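Local atomic coordinates of MglB (Myxococcus xanthus, PDB entry 6H5B), a protein that probably acts as a molecular adaptor of the Roadblock/LC7 family and may also promote guanyl-nucleotide exchange. Residues Ala29-Leu34 and Val103-Asn108. Residues are numbered along the deposited sequence; the frame is centred on the assembly and turned at random.
Sequences AKVVFL and VVIFDN
In the central antiparallel sheet of this Roadblock/LC7 fold, strand 31-36 pairs with strand 100-106, and Val31, Val32 and Phe33 lie across from Ile105, Val104 and Val103. The pairing ends in a classic beta bulge, where Lys30 and Val31 both face Ile105.

Phe33 and Val103 form a hydrogen-bonded pair, in which Phe33 N donates to Val103 O (2.9 Å). Val103 N returns a 2.8 Å bond to Phe33 O, almost straight at 174°. Both donors sit in the plane of the carbonyl they reach. Ile105 N bonds to Val31 O at 2.9 Å, with the donor tilted 19° out of the carbonyl plane; the return bond from Val31 N to Ile105 O is less certain, because that oxygen is modelled implausibly near Lys30 CB. Between these pairs, Val32 CA lies 3.2 Å from Val103 O in a CA-H...O contact.

One sheet face carries Val32 and Val104 side by side, their CG2 methyls 3.9 Å apart, covered by helices 14-27 and 112-130, with Leu23 touching Val32 and Val115 touching Val104. The other face holds Val31, Phe33, Val103 and Ile105, with Ile51 against Val31 and Phe33. At the bulge the extended chain of Lys30 leads away from strand 100-106 to a salt bridge with Asp89. With CG anti to the carbonyl carbon (chi1 -59°), the Phe33 ring leans back toward Val31 and turns its edge to Ile105, Phe33 CE2 lying 4.2 Å from Ile105 CD1.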
loop_
_atom_site.group_PDB
_atom_site.type_symbol
_atom_site.label_atom_id
_atom_site.label_comp_id
_atom_site.label_asym_id
_atom_site.label_seq_id
_atom_site.Cartn_x
_atom_site.Cartn_y
_atom_site.Cartn_z
ATOM N N ALA B 29 -6.969 4.344 9.801
ATOM C CA ALA B 29 -7.393 3.400 8.784
ATOM C C ALA B 29 -7.685 2.052 9.426
ATOM O O ALA B 29 -7.024 1.648 10.388
ATOM C CB ALA B 29 -6.314 3.246 7.709
ATOM N N LYS B 30 -8.686 1.359 8.878
ATOM C CA LYS B 30 -9.058 0.045 9.398
ATOM C C LYS B 30 -7.899 -0.938 9.275
ATOM O O LYS B 30 -7.536 -1.615 10.246
ATOM C CB LYS B 30 -10.293 -0.474 8.662
ATOM C CG LYS B 30 -10.892 -1.755 9.229
ATOM C CD LYS B 30 -12.282 -1.971 8.634
ATOM C CE LYS B 30 -12.966 -3.229 9.149
ATOM N NZ LYS B 30 -14.271 -3.458 8.457
ATOM N N VAL B 31 -7.307 -1.042 8.087
ATOM C CA VAL B 31 -6.172 -1.939 7.897
ATOM C C VAL B 31 -5.307 -1.409 6.764
ATOM O O VAL B 31 -5.785 -0.713 5.864
ATOM C CB VAL B 31 -6.620 -3.395 7.626
ATOM C CG1 VAL B 31 -7.339 -3.505 6.283
ATOM C CG2 VAL B 31 -5.426 -4.325 7.692
ATOM N N VAL B 32 -4.024 -1.756 6.808
ATOM C CA VAL B 32 -3.051 -1.316 5.816
ATOM C C VAL B 32 -2.151 -2.480 5.448
ATOM O O VAL B 32 -1.681 -3.212 6.323
ATOM C CB VAL B 32 -2.193 -0.149 6.333
ATOM C CG1 VAL B 32 -0.921 -0.026 5.499
ATOM C CG2 VAL B 32 -2.989 1.145 6.317
ATOM N N PHE B 33 -1.878 -2.620 4.157
ATOM C CA PHE B 33 -0.964 -3.628 3.644
ATOM C C PHE B 33 0.046 -2.976 2.715
ATOM O O PHE B 33 -0.282 -2.053 1.967
ATOM C CB PHE B 33 -1.704 -4.727 2.885
ATOM C CG PHE B 33 -2.726 -5.447 3.708
ATOM C CD1 PHE B 33 -2.414 -6.651 4.326
ATOM C CD2 PHE B 33 -4.000 -4.923 3.867
ATOM C CE1 PHE B 33 -3.357 -7.320 5.085
ATOM C CE2 PHE B 33 -4.947 -5.583 4.621
ATOM C CZ PHE B 33 -4.627 -6.783 5.234
ATOM N N LEU B 34 1.272 -3.471 2.761
ATOM C CA LEU B 34 2.318 -3.075 1.833
ATOM C C LEU B 34 2.819 -4.351 1.182
ATOM O O LEU B 34 3.366 -5.226 1.873
ATOM C CB LEU B 34 3.440 -2.329 2.546
ATOM C CG LEU B 34 4.474 -1.763 1.586
ATOM C CD1 LEU B 34 3.860 -0.587 0.872
ATOM C CD2 LEU B 34 5.715 -1.344 2.344
ATOM N N VAL B 103 -2.090 -0.645 0.305
ATOM C CA VAL B 103 -3.515 -0.941 0.323
ATOM C C VAL B 103 -4.068 -0.452 1.651
ATOM O O VAL B 103 -3.551 -0.810 2.712
ATOM C CB VAL B 103 -3.765 -2.448 0.164
ATOM C CG1 VAL B 103 -5.246 -2.722 -0.058
ATOM C CG2 VAL B 103 -2.915 -2.995 -0.963
ATOM N N VAL B 104 -5.125 0.342 1.598
ATOM C CA VAL B 104 -5.748 0.849 2.810
ATOM C C VAL B 104 -7.233 0.537 2.763
ATOM O O VAL B 104 -7.916 0.871 1.790
ATOM C CB VAL B 104 -5.520 2.362 2.976
ATOM C CG1 VAL B 104 -6.109 2.839 4.297
ATOM C CG2 VAL B 104 -4.039 2.681 2.904
ATOM N N ILE B 105 -7.728 -0.093 3.815
ATOM C CA ILE B 105 -9.144 -0.359 3.971
ATOM C C ILE B 105 -9.613 0.531 5.103
ATOM O O ILE B 105 -9.070 0.470 6.216
ATOM C CB ILE B 105 -9.413 -1.835 4.274
ATOM C CG1 ILE B 105 -8.612 -2.707 3.312
ATOM C CG2 ILE B 105 -10.897 -2.121 4.166
ATOM C CD1 ILE B 105 -8.773 -4.187 3.560
ATOM N N PHE B 106 -10.594 1.382 4.819
ATOM C CA PHE B 106 -11.000 2.338 5.832
ATOM C C PHE B 106 -12.510 2.419 5.924
ATOM O O PHE B 106 -13.248 2.036 5.009
ATOM C CB PHE B 106 -10.406 3.729 5.592
ATOM C CG PHE B 106 -10.752 4.315 4.269
ATOM C CD1 PHE B 106 -10.082 3.915 3.130
ATOM C CD2 PHE B 106 -11.734 5.275 4.160
ATOM C CE1 PHE B 106 -10.393 4.460 1.896
ATOM C CE2 PHE B 106 -12.050 5.824 2.934
ATOM C CZ PHE B 106 -11.378 5.418 1.799
ATOM N N ASP B 107 -12.936 2.933 7.073
ATOM C CA ASP B 107 -14.279 3.036 7.599
ATOM C C ASP B 107 -14.781 4.485 7.503
ATOM O O ASP B 107 -14.211 5.304 6.772
ATOM C CB ASP B 107 -14.233 2.524 9.044
ATOM C CG ASP B 107 -15.607 2.281 9.637
ATOM O OD1 ASP B 107 -16.627 2.597 8.994
ATOM O OD2 ASP B 107 -15.680 1.767 10.771
ATOM N N ASN B 108 -15.866 4.785 8.235
ATOM C CA ASN B 108 -16.274 6.140 8.610
ATOM C C ASN B 108 -15.343 6.746 9.651
ATOM O O ASN B 108 -15.432 7.952 9.925
ATOM C CB ASN B 108 -17.695 6.128 9.187
ATOM C CG ASN B 108 -18.724 5.645 8.203
ATOM O OD1 ASN B 108 -19.366 6.449 7.537
ATOM N ND2 ASN B 108 -18.910 4.328 8.122
#